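Local coordinates for cobalamin biosynthesis protein CobN (Mycobacterium tuberculosis, PDB 7C6O) that probably serves as the large catalytic subunit of cobaltochelatase, which inserts cobalt into the corrin ring during cobalamin biosynthesis, at residues G700-G705 against A802-E807; F590-P595 against H612-M617; I798-G803 against V835-R840. One frame throughout, in Å; residues are numbered along the deposited sequence.

Interaction 1 of 3, residues G700-G705 against A802-E807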
# COMPACT_ATOMS: atom_id res chain seq x y z
N GLY A 700 2.52 -24.41 5.35
CA GLY A 700 3.93 -24.21 5.11
C GLY A 700 4.19 -22.73 4.89
O GLY A 700 3.33 -21.89 5.12
N LEU A 701 5.41 -22.43 4.45
CA LEU A 701 5.80 -21.07 4.11
C LEU A 701 6.33 -21.05 2.69
O LEU A 701 6.87 -22.05 2.20
CB LEU A 701 6.85 -20.52 5.08
CG LEU A 701 6.45 -20.46 6.55
CD1 LEU A 701 7.63 -20.03 7.41
CD2 LEU A 701 5.28 -19.51 6.73
N HIS A 702 6.18 -19.91 2.02
CA HIS A 702 6.68 -19.80 0.66
C HIS A 702 8.19 -19.65 0.66
O HIS A 702 8.76 -18.98 1.53
CB HIS A 702 6.05 -18.61 -0.07
CG HIS A 702 6.50 -18.48 -1.49
ND1 HIS A 702 6.26 -19.46 -2.44
CD2 HIS A 702 7.19 -17.50 -2.12
CE1 HIS A 702 6.78 -19.08 -3.59
NE2 HIS A 702 7.35 -17.90 -3.43
N ILE A 703 8.84 -20.30 -0.30
CA ILE A 703 10.26 -20.13 -0.56
C ILE A 703 10.40 -19.45 -1.91
O ILE A 703 9.82 -19.90 -2.91
CB ILE A 703 11.01 -21.47 -0.54
CG1 ILE A 703 10.91 -22.12 0.84
CG2 ILE A 703 12.48 -21.27 -0.92
CD1 ILE A 703 11.60 -23.47 0.92
N LEU A 704 11.15 -18.35 -1.94
CA LEU A 704 11.28 -17.53 -3.14
C LEU A 704 11.69 -18.39 -4.33
O LEU A 704 12.66 -19.16 -4.26
CB LEU A 704 12.32 -16.43 -2.89
CG LEU A 704 12.09 -15.03 -3.46
CD1 LEU A 704 10.73 -14.51 -3.05
CD2 LEU A 704 13.19 -14.10 -2.98
N GLY A 705 10.93 -18.28 -5.42
CA GLY A 705 11.23 -18.99 -6.65
C GLY A 705 10.76 -20.43 -6.70
O GLY A 705 10.99 -21.09 -7.72
N ALA A 802 2.63 -21.02 -12.51
CA ALA A 802 3.96 -21.40 -12.98
C ALA A 802 4.94 -20.23 -12.97
O ALA A 802 6.15 -20.45 -12.90
CB ALA A 802 3.88 -22.01 -14.38
N GLY A 803 4.43 -19.00 -13.04
CA GLY A 803 5.30 -17.83 -13.00
C GLY A 803 6.05 -17.67 -11.69
O GLY A 803 7.02 -16.91 -11.64
N THR A 804 5.62 -18.36 -10.64
CA THR A 804 6.31 -18.29 -9.35
C THR A 804 7.76 -18.73 -9.47
O THR A 804 8.63 -18.21 -8.76
CB THR A 804 5.56 -19.15 -8.33
OG1 THR A 804 4.28 -18.58 -8.07
CG2 THR A 804 6.34 -19.25 -7.02
N ALA A 805 8.06 -19.65 -10.38
CA ALA A 805 9.43 -20.12 -10.55
C ALA A 805 10.37 -19.06 -11.11
O ALA A 805 11.58 -19.31 -11.18
CB ALA A 805 9.45 -21.35 -11.46
N THR A 806 9.86 -17.89 -11.51
CA THR A 806 10.68 -16.81 -12.04
C THR A 806 11.01 -15.75 -11.00
O THR A 806 11.65 -14.75 -11.34
CB THR A 806 10.00 -16.14 -13.24
OG1 THR A 806 8.93 -15.30 -12.78
CG2 THR A 806 9.44 -17.18 -14.19
N GLU A 807 10.59 -15.93 -9.74
CA GLU A 807 10.74 -14.88 -8.74
C GLU A 807 12.20 -14.52 -8.51
O GLU A 807 12.56 -13.34 -8.44
CB GLU A 807 10.09 -15.32 -7.43
CG GLU A 807 8.57 -15.27 -7.44
CD GLU A 807 7.96 -16.01 -6.27
OE1 GLU A 807 8.72 -16.58 -5.46
OE2 GLU A 807 6.71 -16.02 -6.16
O HOH W 1 12.82 -21.58 -9.87

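Interaction 2 of 3, residues F590-P595 against H612-M617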
# COMPACT_ATOMS: atom_id res chain seq x y z
N PHE A 590 8.31 -9.18 -2.15
CA PHE A 590 7.18 -8.72 -1.35
C PHE A 590 5.95 -9.58 -1.59
O PHE A 590 5.64 -9.93 -2.73
CB PHE A 590 6.85 -7.25 -1.67
CG PHE A 590 6.47 -6.46 -0.47
CD1 PHE A 590 5.18 -6.52 0.04
CD2 PHE A 590 7.40 -5.66 0.17
CE1 PHE A 590 4.83 -5.80 1.16
CE2 PHE A 590 7.06 -4.93 1.29
CZ PHE A 590 5.78 -4.99 1.79
N LEU A 591 5.25 -9.91 -0.51
CA LEU A 591 4.08 -10.77 -0.60
C LEU A 591 2.99 -10.14 -1.46
O LEU A 591 2.64 -8.97 -1.27
CB LEU A 591 3.55 -11.07 0.80
CG LEU A 591 2.32 -11.96 0.92
CD1 LEU A 591 2.57 -13.33 0.28
CD2 LEU A 591 1.91 -12.11 2.38
N VAL A 592 2.43 -10.92 -2.38
CA VAL A 592 1.53 -10.39 -3.40
C VAL A 592 0.23 -9.86 -2.79
O VAL A 592 -0.37 -8.91 -3.31
CB VAL A 592 1.25 -11.46 -4.48
CG1 VAL A 592 0.60 -12.70 -3.87
CG2 VAL A 592 0.38 -10.89 -5.60
N ASN A 593 -0.24 -10.45 -1.68
CA ASN A 593 -1.51 -10.04 -1.10
C ASN A 593 -1.34 -9.02 0.03
O ASN A 593 -2.26 -8.85 0.84
CB ASN A 593 -2.30 -11.25 -0.61
CG ASN A 593 -1.67 -11.93 0.58
OD1 ASN A 593 -0.67 -12.63 0.45
ND2 ASN A 593 -2.26 -11.74 1.76
N ASP A 594 -0.20 -8.33 0.09
CA ASP A 594 0.00 -7.20 1.00
C ASP A 594 0.27 -5.94 0.18
O ASP A 594 1.37 -5.36 0.24
CB ASP A 594 1.15 -7.47 1.97
CG ASP A 594 0.78 -8.48 3.05
OD1 ASP A 594 -0.40 -8.91 3.09
OD2 ASP A 594 1.66 -8.83 3.86
N PRO A 595 -0.72 -5.47 -0.58
CA PRO A 595 -0.47 -4.33 -1.49
C PRO A 595 -0.11 -3.04 -0.78
O PRO A 595 0.75 -2.29 -1.28
CB PRO A 595 -1.79 -4.21 -2.26
CG PRO A 595 -2.81 -4.81 -1.36
CD PRO A 595 -2.12 -5.93 -0.66
N HIS A 612 5.94 -12.07 -4.55
CA HIS A 612 6.09 -13.51 -4.40
C HIS A 612 4.79 -14.15 -3.95
O HIS A 612 3.88 -13.49 -3.43
CB HIS A 612 7.24 -13.88 -3.43
CG HIS A 612 6.98 -13.52 -2.00
ND1 HIS A 612 6.11 -14.23 -1.20
CD2 HIS A 612 7.51 -12.56 -1.21
CE1 HIS A 612 6.10 -13.71 0.01
NE2 HIS A 612 6.94 -12.69 0.03
N LEU A 613 4.71 -15.46 -4.17
CA LEU A 613 3.48 -16.20 -3.96
C LEU A 613 3.10 -16.25 -2.48
O LEU A 613 3.94 -16.10 -1.59
CB LEU A 613 3.64 -17.62 -4.51
CG LEU A 613 2.38 -18.47 -4.67
CD1 LEU A 613 1.40 -17.81 -5.62
CD2 LEU A 613 2.75 -19.86 -5.16
N ILE A 614 1.81 -16.43 -2.24
CA ILE A 614 1.27 -16.68 -0.91
C ILE A 614 1.84 -18.00 -0.40
O ILE A 614 2.29 -18.83 -1.20
CB ILE A 614 -0.26 -16.70 -0.93
CG1 ILE A 614 -0.77 -17.86 -1.79
CG2 ILE A 614 -0.80 -15.37 -1.45
CD1 ILE A 614 -2.24 -18.16 -1.62
N PRO A 615 1.84 -18.25 0.91
CA PRO A 615 2.26 -19.56 1.42
C PRO A 615 1.36 -20.66 0.89
O PRO A 615 0.22 -20.39 0.46
CB PRO A 615 2.13 -19.41 2.95
CG PRO A 615 1.22 -18.24 3.15
CD PRO A 615 1.49 -17.32 2.00
N PRO A 616 1.82 -21.90 0.89
CA PRO A 616 0.92 -23.01 0.54
C PRO A 616 -0.25 -23.06 1.52
O PRO A 616 -0.09 -22.82 2.72
CB PRO A 616 1.82 -24.25 0.66
CG PRO A 616 2.90 -23.84 1.60
CD PRO A 616 3.14 -22.38 1.32
N MET A 617 -1.43 -23.35 0.98
CA MET A 617 -2.67 -23.37 1.74
C MET A 617 -3.32 -24.75 1.67
O MET A 617 -3.15 -25.47 0.68
CB MET A 617 -3.67 -22.32 1.21
CG MET A 617 -3.11 -20.90 1.14
SD MET A 617 -2.73 -20.19 2.75
CE MET A 617 -4.38 -20.05 3.46

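Interaction 3 of 3, residues I798-G803 against V835-R840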
# COMPACT_ATOMS: atom_id res chain seq x y z
N ILE A 798 -3.15 -22.51 -13.56
CA ILE A 798 -1.89 -23.26 -13.61
C ILE A 798 -0.79 -22.50 -14.35
O ILE A 798 0.32 -22.39 -13.81
CB ILE A 798 -2.14 -24.66 -14.20
CG1 ILE A 798 -3.02 -25.47 -13.25
CG2 ILE A 798 -0.82 -25.37 -14.45
CD1 ILE A 798 -2.39 -25.69 -11.90
N PRO A 799 -1.01 -21.96 -15.56
CA PRO A 799 0.08 -21.21 -16.21
C PRO A 799 0.53 -20.00 -15.42
O PRO A 799 1.72 -19.67 -15.42
CB PRO A 799 -0.53 -20.82 -17.56
CG PRO A 799 -1.58 -21.84 -17.81
CD PRO A 799 -2.17 -22.11 -16.46
N ARG A 800 -0.39 -19.31 -14.74
CA ARG A 800 -0.01 -18.15 -13.95
C ARG A 800 0.73 -18.56 -12.69
O ARG A 800 1.72 -17.91 -12.31
CB ARG A 800 -1.24 -17.31 -13.62
CG ARG A 800 -1.87 -16.66 -14.84
CD ARG A 800 -3.22 -16.05 -14.51
NE ARG A 800 -3.82 -15.43 -15.69
CZ ARG A 800 -3.62 -14.17 -16.05
NH1 ARG A 800 -2.83 -13.39 -15.32
NH2 ARG A 800 -4.21 -13.68 -17.13
N LEU A 801 0.28 -19.62 -12.03
CA LEU A 801 1.02 -20.16 -10.89
C LEU A 801 2.45 -20.52 -11.29
O LEU A 801 3.39 -20.32 -10.50
CB LEU A 801 0.31 -21.38 -10.31
CG LEU A 801 -0.71 -21.14 -9.20
CD1 LEU A 801 -1.35 -22.45 -8.76
CD2 LEU A 801 -0.04 -20.44 -8.03
N ALA A 802 2.63 -21.02 -12.51
CA ALA A 802 3.96 -21.40 -12.98
C ALA A 802 4.94 -20.23 -12.97
O ALA A 802 6.15 -20.45 -12.90
CB ALA A 802 3.88 -22.01 -14.38
N GLY A 803 4.43 -19.00 -13.04
CA GLY A 803 5.30 -17.83 -13.00
C GLY A 803 6.05 -17.67 -11.69
O GLY A 803 7.02 -16.91 -11.64
N VAL A 835 -3.81 -11.56 -10.11
CA VAL A 835 -2.66 -11.15 -9.31
C VAL A 835 -1.49 -12.09 -9.56
O VAL A 835 -0.34 -11.75 -9.25
CB VAL A 835 -2.98 -11.08 -7.81
CG1 VAL A 835 -4.20 -10.20 -7.56
CG2 VAL A 835 -3.18 -12.48 -7.21
N LEU A 836 -1.75 -13.27 -10.12
CA LEU A 836 -0.77 -14.20 -10.63
C LEU A 836 -0.54 -13.94 -12.12
O LEU A 836 -1.46 -13.55 -12.83
CB LEU A 836 -1.24 -15.64 -10.41
CG LEU A 836 -1.75 -15.96 -9.01
CD1 LEU A 836 -2.25 -17.40 -8.91
CD2 LEU A 836 -0.66 -15.70 -7.97
N PRO A 837 0.69 -14.14 -12.63
CA PRO A 837 1.87 -14.66 -11.94
C PRO A 837 2.54 -13.67 -10.99
O PRO A 837 2.35 -12.46 -11.11
CB PRO A 837 2.82 -14.98 -13.10
CG PRO A 837 2.49 -13.94 -14.11
CD PRO A 837 0.99 -13.78 -14.03
N THR A 838 3.32 -14.20 -10.05
CA THR A 838 4.14 -13.37 -9.19
C THR A 838 5.44 -13.05 -9.92
O THR A 838 5.59 -13.28 -11.12
CB THR A 838 4.37 -14.05 -7.85
OG1 THR A 838 4.91 -15.36 -8.06
CG2 THR A 838 3.06 -14.17 -7.08
N GLY A 839 6.42 -12.50 -9.20
CA GLY A 839 7.63 -12.03 -9.83
C GLY A 839 7.49 -10.68 -10.50
O GLY A 839 8.29 -10.36 -11.38
N ARG A 840 6.49 -9.89 -10.12
CA ARG A 840 6.20 -8.62 -10.75
C ARG A 840 6.24 -7.48 -9.74
O ARG A 840 6.04 -7.68 -8.53
CB ARG A 840 4.83 -8.66 -11.45
CG ARG A 840 4.73 -9.71 -12.55
CD ARG A 840 3.41 -9.64 -13.30
NE ARG A 840 2.29 -10.10 -12.48
CZ ARG A 840 1.03 -10.17 -12.90
NH1 ARG A 840 0.72 -9.80 -14.14
NH2 ARG A 840 0.08 -10.60 -12.09
O HOH W 2 -2.03 -10.45 -14.60
O HOH W 3 2.49 -17.09 -9.77

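Interaction 1 of 3, residues G700-G705 against A802-E807
His702 and Glu807 reach for each other from opposite directions and meet in a nearly straight hydrogen bond, NE2 to OE1 at 2.8 Å. The oxygen lies in the plane of the imidazole, at its edge, and accepts the bond on its syn lone pair, while the carboxylate itself is turned 78° against the ring. A chi1 of -178° sends the imidazole across to the glutamate. Glu807 has CG beside its own backbone N and an extended chain beyond. OE1 accepts a second bond, from Gly705 N at 2.8 Å, which comes in on the anti side and out of the carboxylate plane. This His-carboxylate pair joins the loop between strand 696-698 and helix 710-722 to the 3-10 turn at 803-806 and the first residue of helix 807-815. OE2 is engaged elsewhere, by Leu613 N and Thr838 OG1, so both carboxylate oxygens are held and the group has little freedom to rotate. Thr804 puts its methyl CG2 3.5 Å from His702 CE1, again at the ring edge; its hydroxyl bonds to Leu801 O. Gly705 CA and Thr804 O make a CA-H...O contact of 3.4 Å, and a water donates to both Gly705 O and Ala805 O.

Interaction 2 of 3, residues F590-P595 against H612-M617
Phe590 and Val592 bracket His612 with two backbone hydrogen bonds: His612 N donates to Phe590 O at 2.8 Å and Val592 N to His612 O at 3.1 Å. They form a parallel bridge in which Leu591 pairs with His612. Leu591 CA lies over one face of the His612 ring in a CH-pi contact, 3.7 Å from its centroid and 20° off its normal, and Leu591 CD1 touches His612 CE1 at 3.6 Å. Chi1 of 68° sets the imidazole between its own backbone N and carbonyl carbon, from where it folds back over the neighbouring strand. ND1 donates to Leu613 O at 2.9 Å, close to the ring plane, which helps fix the rotation of the ring. Strands 586-591 and 608-612 are linked through helix 595-604, a beta-alpha-beta crossover at the edge of a larger mixed sheet, and the bridge lies where both strands end. Past it, a type I turn from Leu591 to Asp594 leads into the helix. Apolar contact continues there, Val592 CG1 meeting Ile614 CG2 at 3.9 Å. Ile614 CG2 also sits 3.3 Å from Asn593 OD1, a buried oxygen with no hydrogen-bonding partner in the model.

Interaction 3 of 3, residues I798-G803 against V835-R840
The end of helix 784-801 comes up against an irregular loop, the backbones closest at Arg800 and Pro837, whose CA atoms are 4.4 Å apart, and the peptide between Leu836 and Pro837 is cis. Arg800 runs alongside Leu836, its CB 3.6 Å from Leu836 CB. With the chain extended from CG to NE, the guanidinium passes the loop carbonyl and NH1 donates to Leu836 O at 2.8 Å; the oxygen lies in the guanidinium plane, and the donor in the carbonyl plane. NE forms a salt bridge with Glu796, one helical turn earlier, so the group is held from its own helix as well as from the loop. A water accepts from Arg800 NH1 and Arg840 NH1, joining two guanidinium groups of like charge. Pro837 CD lies over the centre of the Arg840 guanidinium face, 3.7 Å above its plane. These contacts fasten the C-terminal part of helix 784-801 to the loop that connects helix 807-815 with helix 853-874. Pro837 CB rests 3.2 Å from Arg800 O and 3.8 Å from Gly803 CA. A second water donates to Arg800 O at 2.8 Å and accepts from Thr838 N, bridging the two backbones. On the buried side Leu801 and Leu836 lie side by side and point the same way, with CD2 of Leu801 3.9 Å from CD1 of Leu836, while Leu801 also packs on Leu716 and Val717 of helix 710-722.

In the fold
Interaction 2 is wholly buried and joins two neighbouring sheet strands through backbone bonds and apolar packing. Interactions 1 and 3 are only partly buried; they use side-chain polar bonds and bridging waters to hold loops and helix ends. The two overlap in sequence at Ala802 and Gly803: Gly803 packs on the 835-840 loop, while Thr804, Ala805 and Glu807 just after it meet the 700-705 loop. All three contacts converge around Glu807, which ties interaction 1 to both of the others. The rings of His702 and His612 also meet nearly parallel, placing interaction 1 directly against the sheet edge.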